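Local coordinates for ssDNA binding RNA Polymerase cofactor (Pseudomonas phage LUZ7, PDB 6QLC), which binds single-stranded DNA and serves as a cofactor of RNA polymerase, probably regulating transcription during infection by this N4-related phage, at residues Y28-F33 / L43-L48; Q59-V64 / C80-S85. All coordinates share one frame; numbering follows the deposited sequence.

Contact 1 (Y28-F33 / L43-L48); sequences YLNFHF and LVSLGL
Phe31 and Val44 meet on the apolar face of an antiparallel hairpin, where the side chains of Leu29 and Leu46 also lie. The phenylalanine ring slants across the valine, bringing CD1 to 3.4 Å from Val44 CG2, while the carbonyl oxygen of Val44 lies in the ring plane at its edge. Two torsions bring the groups together: CG of Phe31 swings beside its own backbone N (chi1 -63°), and Val44 turns CG2 in between its N and carbonyl carbon, toward the ring. Beneath the side chains, Phe31 N donates to Val44 O at 2.9 Å and Leu43 N to Phe31 O at 2.8 Å; with Leu43 and Val44 both opposite Phe31, this is a classic beta bulge. Farther along, Leu29 and Leu46 form a hydrogen-bonded pair, tied by Leu29 N to Leu46 O at 2.6 Å and the reciprocal bond. Above these bonds Leu29 CB packs 4.1 Å from Leu46 CB. The reverse face carries Tyr28, Asn30 and Ser45. There the Tyr28 ring lies over Gly47, whose CA sits 3.9 Å from the ring centroid and only 14° off its normal, a CH-pi contact. The chain's two-stranded sheet is thus apolar on one face and mixed on the other. Leu46, on the apolar face, packs on His55 of helix 53-61, and Leu48 reaches the same residue; Phe31 packs on Leu87. Strand 27-34 also pairs antiparallel with a strand of the second subunit, continuing the sheet across the interface, where the Phe31 rings of both subunits meet.

Contact 2 (Q59-V64 / C80-S85); sequences QEFLTV and CKKLVS
Immediately behind Phe61 and Leu62, the two residues that meet the helix at 80-85, the carbonyl oxygen of Gln59 takes the hydroxyl of Thr63: Thr63 OG1 donates to Gln59 O across 2.7 Å, from above the carbonyl plane (36° out of it). Leu62 N adds a weak bond to the same oxygen, and the next carbonyl, Glu60 O, receives both Thr63 N and Val64 N. These bonds close the end of helix 53-61. Phe61, in the last turn of the helix, and Leu62, just beyond it, both point toward the other helix. With chi1 at -178°, CG of Phe61 points away from its own N, and the ring and Leu83 lie alongside each other, pointing opposite ways, with Phe61 CE2 3.8 Å from Leu83 CD2. Lys82 runs roughly perpendicular to the Phe61 side chain; its chain bends at chi3 (123°), and Lys82 NZ comes within 3.7 Å of Phe61 CZ, oblique to the ring. Leu62 instead meets Leu83 tip to tip, its CD1 4.2 Å from Leu83 CD1, and the same methyl comes loosely up to Cys80 SG at 4.4 Å. From the second subunit, Leu91 packs on Leu62 and Phe33 on Leu83. With no hydrogen bond between the two segments, their cohesion comes mainly from apolar packing, and Arg79 of helix 73-86 adds a polar tie, bonding Phe61 O and, weakly, Val64 O. The buried leucines are thus left to apolar neighbours, while exposed Lys82 carries its ammonium at the border, where it probably stays hydrated.

Overall arrangement
The two contacts, with centres about 13 Å apart, follow one another in the chain: contact 1 closes the hairpin of strands 27-34 and 40-48 before contact 2 joins helices 53-61 and 73-86. They meet, Leu29 CD1 lying 3.5 Å from Leu62 CD1, so the apolar side of the sheet and the helix pair share one packing region. Contact 1 lies nearer the centre of the chain but is only partly buried; contact 2, farther out, is smaller and largely buried, with exposed Lys82 at its border. Backbone hydrogen bonds set the register of the first, with side-chain packing added; the second rests mainly on packing. Both touch the second subunit, so tertiary and quaternary packing merge.

Contact 1 (Y28-F33 / L43-L48)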
ATOM      1  N   TYR A  28       7.420   0.528  -9.954  1.00 49.48           N
ATOM      2  CA  TYR A  28       6.278   0.198  -9.111  1.00 45.10           C
ATOM      3  C   TYR A  28       6.714   0.170  -7.655  1.00 50.93           C
ATOM      4  O   TYR A  28       7.835  -0.230  -7.331  1.00 51.00           O
ATOM      5  CB  TYR A  28       5.652  -1.174  -9.493  1.00 52.58           C
ATOM      6  CG  TYR A  28       4.800  -1.100 -10.747  1.00 60.91           C
ATOM      7  CD1 TYR A  28       5.363  -0.729 -11.968  1.00 74.73           C
ATOM      8  CD2 TYR A  28       3.431  -1.361 -10.712  1.00 69.32           C
ATOM      9  CE1 TYR A  28       4.598  -0.625 -13.122  1.00 73.41           C
ATOM     10  CE2 TYR A  28       2.649  -1.265 -11.878  1.00 75.16           C
ATOM     11  CZ  TYR A  28       3.249  -0.896 -13.078  1.00 80.85           C
ATOM     12  OH  TYR A  28       2.516  -0.789 -14.242  1.00 91.88           O
ATOM     13  N   LEU A  29       5.820   0.595  -6.774  1.00 49.55           N
ATOM     14  CA  LEU A  29       6.014   0.439  -5.338  1.00 50.34           C
ATOM     15  C   LEU A  29       5.112  -0.681  -4.856  1.00 46.84           C
ATOM     16  O   LEU A  29       3.887  -0.539  -4.878  1.00 56.59           O
ATOM     17  CB  LEU A  29       5.689   1.727  -4.591  1.00 54.82           C
ATOM     18  CG  LEU A  29       6.181   1.647  -3.157  1.00 48.69           C
ATOM     19  CD1 LEU A  29       7.629   2.013  -3.137  1.00 47.14           C
ATOM     20  CD2 LEU A  29       5.390   2.560  -2.264  1.00 46.66           C
ATOM     21  N   ASN A  30       5.714  -1.770  -4.390  1.00 46.29           N
ATOM     22  CA  ASN A  30       4.990  -2.972  -4.010  1.00 52.84           C
ATOM     23  C   ASN A  30       4.954  -3.143  -2.504  1.00 46.50           C
ATOM     24  O   ASN A  30       5.984  -3.037  -1.827  1.00 42.78           O
ATOM     25  CB  ASN A  30       5.631  -4.185  -4.661  1.00 49.37           C
ATOM     26  CG  ASN A  30       5.545  -4.112  -6.157  1.00 57.14           C
ATOM     27  OD1 ASN A  30       4.453  -4.168  -6.715  1.00 56.02           O
ATOM     28  ND2 ASN A  30       6.683  -3.931  -6.817  1.00 60.29           N
ATOM     29  N   PHE A  31       3.776  -3.447  -1.993  1.00 44.38           N
ATOM     30  CA  PHE A  31       3.570  -3.667  -0.572  1.00 40.68           C
ATOM     31  C   PHE A  31       3.392  -5.166  -0.360  1.00 47.43           C
ATOM     32  O   PHE A  31       2.374  -5.732  -0.768  1.00 41.89           O
ATOM     33  CB  PHE A  31       2.350  -2.888  -0.092  1.00 50.41           C
ATOM     34  CG  PHE A  31       2.496  -1.401  -0.226  1.00 46.63           C
ATOM     35  CD1 PHE A  31       2.464  -0.796  -1.472  1.00 52.58           C
ATOM     36  CD2 PHE A  31       2.693  -0.617   0.894  1.00 43.60           C
ATOM     37  CE1 PHE A  31       2.613   0.571  -1.605  1.00 50.97           C
ATOM     38  CE2 PHE A  31       2.835   0.745   0.778  1.00 57.27           C
ATOM     39  CZ  PHE A  31       2.798   1.345  -0.479  1.00 51.23           C
ATOM     40  N   HIS A  32       4.368  -5.807   0.285  1.00 42.99           N
ATOM     41  CA  HIS A  32       4.286  -7.235   0.568  1.00 50.93           C
ATOM     42  C   HIS A  32       3.949  -7.479   2.026  1.00 48.78           C
ATOM     43  O   HIS A  32       4.293  -6.683   2.904  1.00 48.20           O
ATOM     44  CB  HIS A  32       5.596  -7.944   0.232  1.00 42.09           C
ATOM     45  CG  HIS A  32       5.814  -8.112  -1.235  1.00 51.69           C
ATOM     46  ND1 HIS A  32       6.392  -7.131  -2.014  1.00 61.84           N
ATOM     47  CD2 HIS A  32       5.498  -9.126  -2.074  1.00 50.16           C
ATOM     48  CE1 HIS A  32       6.435  -7.542  -3.270  1.00 57.97           C
ATOM     49  NE2 HIS A  32       5.902  -8.750  -3.333  1.00 65.62           N
ATOM     50  N   PHE A  33       3.282  -8.609   2.275  1.00 43.33           N
ATOM     51  CA  PHE A  33       2.982  -9.023   3.632  1.00 40.52           C
ATOM     52  C   PHE A  33       3.321 -10.495   3.851  1.00 48.12           C
ATOM     53  O   PHE A  33       3.094 -11.315   2.957  1.00 51.28           O
ATOM     54  CB  PHE A  33       1.511  -8.783   3.943  1.00 37.89           C
ATOM     55  CG  PHE A  33       1.224  -8.764   5.401  1.00 60.62           C
ATOM     56  CD1 PHE A  33       1.423  -7.601   6.146  1.00 58.61           C
ATOM     57  CD2 PHE A  33       0.789  -9.918   6.047  1.00 52.33           C
ATOM     58  CE1 PHE A  33       1.172  -7.585   7.521  1.00 60.07           C
ATOM     59  CE2 PHE A  33       0.534  -9.922   7.408  1.00 47.31           C
ATOM     60  CZ  PHE A  33       0.724  -8.752   8.156  1.00 71.51           C
ATOM     61  N   LEU A  43       0.414  -7.513  -1.534  1.00 42.82           N
ATOM     62  CA  LEU A  43      -0.941  -7.031  -1.276  1.00 48.59           C
ATOM     63  C   LEU A  43      -1.404  -6.073  -2.367  1.00 48.81           C
ATOM     64  O   LEU A  43      -2.472  -6.264  -2.962  1.00 61.25           O
ATOM     65  CB  LEU A  43      -1.012  -6.357   0.093  1.00 46.25           C
ATOM     66  CG  LEU A  43      -1.336  -7.329   1.218  1.00 59.04           C
ATOM     67  CD1 LEU A  43      -1.299  -6.637   2.579  1.00 59.78           C
ATOM     68  CD2 LEU A  43      -2.689  -7.946   0.945  1.00 56.28           C
ATOM     69  N   VAL A  44      -0.617  -5.030  -2.634  1.00 57.43           N
ATOM     70  CA  VAL A  44      -0.991  -3.954  -3.547  1.00 43.71           C
ATOM     71  C   VAL A  44       0.266  -3.469  -4.243  1.00 47.45           C
ATOM     72  O   VAL A  44       1.372  -3.540  -3.695  1.00 48.12           O
ATOM     73  CB  VAL A  44      -1.673  -2.758  -2.835  1.00 55.80           C
ATOM     74  CG1 VAL A  44      -2.785  -3.216  -1.973  1.00 67.28           C
ATOM     75  CG2 VAL A  44      -0.684  -2.011  -1.979  1.00 51.57           C
ATOM     76  N   SER A  45       0.085  -2.959  -5.455  1.00 42.28           N
ATOM     77  CA  SER A  45       1.172  -2.371  -6.224  1.00 59.99           C
ATOM     78  C   SER A  45       0.804  -0.942  -6.603  1.00 55.62           C
ATOM     79  O   SER A  45      -0.348  -0.662  -6.946  1.00 53.97           O
ATOM     80  CB  SER A  45       1.452  -3.200  -7.475  1.00 51.43           C
ATOM     81  OG  SER A  45       2.812  -3.117  -7.835  1.00 60.57           O
ATOM     82  N   LEU A  46       1.773  -0.033  -6.537  1.00 53.13           N
ATOM     83  CA  LEU A  46       1.569   1.346  -6.965  1.00 48.15           C
ATOM     84  C   LEU A  46       2.504   1.653  -8.120  1.00 40.46           C
ATOM     85  O   LEU A  46       3.727   1.646  -7.949  1.00 49.44           O
ATOM     86  CB  LEU A  46       1.817   2.334  -5.828  1.00 48.29           C
ATOM     87  CG  LEU A  46       1.807   3.801  -6.289  1.00 56.42           C
ATOM     88  CD1 LEU A  46       0.399   4.269  -6.703  1.00 47.59           C
ATOM     89  CD2 LEU A  46       2.387   4.697  -5.221  1.00 54.92           C
ATOM     90  N   GLY A  47       1.931   1.929  -9.289  1.00 53.08           N
ATOM     91  CA  GLY A  47       2.730   2.403 -10.410  1.00 50.90           C
ATOM     92  C   GLY A  47       3.109   3.856 -10.199  1.00 51.73           C
ATOM     93  O   GLY A  47       2.246   4.701  -9.942  1.00 52.72           O
ATOM     94  N   LEU A  48       4.409   4.144 -10.293  1.00 49.40           N
ATOM     95  CA  LEU A  48       4.940   5.492 -10.096  1.00 61.37           C
ATOM     96  C   LEU A  48       4.976   6.193 -11.452  1.00 73.06           C
ATOM     97  O   LEU A  48       5.887   5.976 -12.258  1.00 69.15           O
ATOM     98  CB  LEU A  48       6.320   5.449  -9.445  1.00 49.74           C
ATOM     99  CG  LEU A  48       6.445   4.495  -8.247  1.00 58.11           C
ATOM    100  CD1 LEU A  48       7.874   4.464  -7.745  1.00 41.20           C
ATOM    101  CD2 LEU A  48       5.509   4.915  -7.143  1.00 47.55           C
TER

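Contact 2 (Q59-V64 / C80-S85)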
ATOM      1  N   GLN A  59      10.249   7.535  -5.869  1.00 44.36           N
ATOM      2  CA  GLN A  59      11.271   6.891  -6.687  1.00 52.52           C
ATOM      3  C   GLN A  59      12.673   7.381  -6.332  1.00 59.92           C
ATOM      4  O   GLN A  59      13.580   6.578  -6.095  1.00 59.15           O
ATOM      5  CB  GLN A  59      10.960   7.134  -8.161  1.00 56.06           C
ATOM      6  CG  GLN A  59      11.661   6.211  -9.128  1.00 56.85           C
ATOM      7  CD  GLN A  59      11.172   6.399 -10.557  1.00 67.92           C
ATOM      8  OE1 GLN A  59      10.201   5.764 -10.993  1.00 63.32           O
ATOM      9  NE2 GLN A  59      11.838   7.285 -11.289  1.00 68.34           N
ATOM     10  N   GLU A  60      12.870   8.698  -6.272  1.00 48.59           N
ATOM     11  CA  GLU A  60      14.194   9.214  -5.936  1.00 63.65           C
ATOM     12  C   GLU A  60      14.629   8.737  -4.561  1.00 58.05           C
ATOM     13  O   GLU A  60      15.793   8.375  -4.351  1.00 49.57           O
ATOM     14  CB  GLU A  60      14.196  10.745  -5.964  1.00 48.64           C
ATOM     15  CG  GLU A  60      14.704  11.361  -7.246  1.00 78.60           C
ATOM     16  CD  GLU A  60      14.698  12.877  -7.177  1.00 94.34           C
ATOM     17  OE1 GLU A  60      13.810  13.498  -7.809  1.00 94.40           O
ATOM     18  OE2 GLU A  60      15.569  13.441  -6.474  1.00 87.32           O
ATOM     19  N   PHE A  61      13.709   8.776  -3.604  1.00 38.05           N
ATOM     20  CA  PHE A  61      14.029   8.401  -2.240  1.00 51.25           C
ATOM     21  C   PHE A  61      14.517   6.962  -2.161  1.00 47.84           C
ATOM     22  O   PHE A  61      15.405   6.650  -1.361  1.00 51.82           O
ATOM     23  CB  PHE A  61      12.793   8.600  -1.380  1.00 51.23           C
ATOM     24  CG  PHE A  61      13.004   8.298   0.048  1.00 54.95           C
ATOM     25  CD1 PHE A  61      13.788   9.123   0.827  1.00 41.04           C
ATOM     26  CD2 PHE A  61      12.413   7.182   0.621  1.00 42.39           C
ATOM     27  CE1 PHE A  61      13.978   8.856   2.163  1.00 55.97           C
ATOM     28  CE2 PHE A  61      12.602   6.896   1.957  1.00 48.48           C
ATOM     29  CZ  PHE A  61      13.382   7.736   2.731  1.00 59.43           C
ATOM     30  N   LEU A  62      13.986   6.092  -3.015  1.00 43.68           N
ATOM     31  CA  LEU A  62      14.281   4.667  -2.973  1.00 55.88           C
ATOM     32  C   LEU A  62      15.346   4.241  -3.974  1.00 66.38           C
ATOM     33  O   LEU A  62      15.532   3.040  -4.184  1.00 65.65           O
ATOM     34  CB  LEU A  62      13.005   3.866  -3.216  1.00 44.20           C
ATOM     35  CG  LEU A  62      11.947   4.038  -2.136  1.00 42.32           C
ATOM     36  CD1 LEU A  62      10.928   2.925  -2.250  1.00 51.78           C
ATOM     37  CD2 LEU A  62      12.626   4.027  -0.775  1.00 46.97           C
ATOM     38  N   THR A  63      16.043   5.193  -4.604  1.00 61.92           N
ATOM     39  CA  THR A  63      17.046   4.870  -5.623  1.00 62.51           C
ATOM     40  C   THR A  63      18.355   5.628  -5.469  1.00 65.77           C
ATOM     41  O   THR A  63      19.391   5.117  -5.911  1.00 62.55           O
ATOM     42  CB  THR A  63      16.508   5.160  -7.027  1.00 60.83           C
ATOM     43  OG1 THR A  63      16.072   6.520  -7.078  1.00 67.78           O
ATOM     44  CG2 THR A  63      15.351   4.261  -7.371  1.00 47.89           C
ATOM     45  N   VAL A  64      18.354   6.814  -4.864  1.00 61.16           N
ATOM     46  CA  VAL A  64      19.458   7.756  -4.958  1.00 56.70           C
ATOM     47  C   VAL A  64      19.643   8.415  -3.596  1.00 58.02           C
ATOM     48  O   VAL A  64      18.683   8.588  -2.842  1.00 70.02           O
ATOM     49  CB  VAL A  64      19.160   8.756  -6.101  1.00 66.44           C
ATOM     50  CG1 VAL A  64      19.815  10.104  -5.881  1.00 80.20           C
ATOM     51  CG2 VAL A  64      19.554   8.144  -7.448  1.00 62.85           C
ATOM     52  N   CYS A  80      13.338   1.831   2.806  1.00 43.72           N
ATOM     53  CA  CYS A  80      12.080   1.086   2.739  1.00 46.45           C
ATOM     54  C   CYS A  80      11.479   0.947   4.129  1.00 40.35           C
ATOM     55  O   CYS A  80      10.298   1.243   4.352  1.00 33.76           O
ATOM     56  CB  CYS A  80      12.312  -0.289   2.120  1.00 39.06           C
ATOM     57  SG  CYS A  80      12.549  -0.273   0.325  1.00 43.82           S
ATOM     58  N   LYS A  81      12.303   0.561   5.097  1.00 42.56           N
ATOM     59  CA  LYS A  81      11.793   0.402   6.449  1.00 49.34           C
ATOM     60  C   LYS A  81      11.268   1.730   6.980  1.00 54.38           C
ATOM     61  O   LYS A  81      10.165   1.790   7.536  1.00 49.43           O
ATOM     62  CB  LYS A  81      12.888  -0.174   7.347  1.00 50.56           C
ATOM     63  CG  LYS A  81      12.836  -1.700   7.429  1.00 64.01           C
ATOM     64  CD  LYS A  81      14.172  -2.290   7.868  1.00 77.30           C
ATOM     65  CE  LYS A  81      14.656  -1.658   9.167  1.00 83.90           C
ATOM     66  NZ  LYS A  81      16.009  -2.144   9.570  1.00 73.48           N
ATOM     67  N   LYS A  82      12.025   2.811   6.767  1.00 47.21           N
ATOM     68  CA  LYS A  82      11.609   4.123   7.248  1.00 41.37           C
ATOM     69  C   LYS A  82      10.264   4.539   6.661  1.00 34.55           C
ATOM     70  O   LYS A  82       9.417   5.076   7.379  1.00 50.00           O
ATOM     71  CB  LYS A  82      12.681   5.166   6.931  1.00 56.44           C
ATOM     72  CG  LYS A  82      12.461   6.506   7.645  1.00 60.69           C
ATOM     73  CD  LYS A  82      13.141   7.646   6.921  1.00 69.25           C
ATOM     74  CE  LYS A  82      12.150   8.749   6.546  1.00 89.11           C
ATOM     75  NZ  LYS A  82      12.784   9.850   5.738  1.00 86.03           N
ATOM     76  N   LEU A  83      10.041   4.295   5.362  1.00 38.86           N
ATOM     77  CA  LEU A  83       8.708   4.476   4.793  1.00 34.97           C
ATOM     78  C   LEU A  83       7.653   3.746   5.619  1.00 49.97           C
ATOM     79  O   LEU A  83       6.741   4.368   6.179  1.00 47.28           O
ATOM     80  CB  LEU A  83       8.675   3.983   3.347  1.00 38.39           C
ATOM     81  CG  LEU A  83       9.191   4.886   2.233  1.00 50.11           C
ATOM     82  CD1 LEU A  83       8.651   4.486   0.864  1.00 37.16           C
ATOM     83  CD2 LEU A  83       8.858   6.319   2.532  1.00 52.22           C
ATOM     84  N   VAL A  84       7.761   2.411   5.694  1.00 49.58           N
ATOM     85  CA  VAL A  84       6.859   1.570   6.484  1.00 44.56           C
ATOM     86  C   VAL A  84       6.569   2.210   7.839  1.00 39.44           C
ATOM     87  O   VAL A  84       5.409   2.385   8.220  1.00 47.22           O
ATOM     88  CB  VAL A  84       7.438   0.149   6.668  1.00 45.10           C
ATOM     89  CG1 VAL A  84       6.532  -0.681   7.552  1.00 46.04           C
ATOM     90  CG2 VAL A  84       7.580  -0.528   5.346  1.00 38.76           C
ATOM     91  N   SER A  85       7.623   2.613   8.547  1.00 41.65           N
ATOM     92  CA  SER A  85       7.466   3.139   9.897  1.00 52.57           C
ATOM     93  C   SER A  85       6.531   4.346   9.976  1.00 56.44           C
ATOM     94  O   SER A  85       5.999   4.627  11.051  1.00 58.76           O
ATOM     95  CB  SER A  85       8.841   3.502  10.460  1.00 47.05           C
ATOM     96  OG  SER A  85       9.119   4.873  10.304  1.00 57.89           O
TER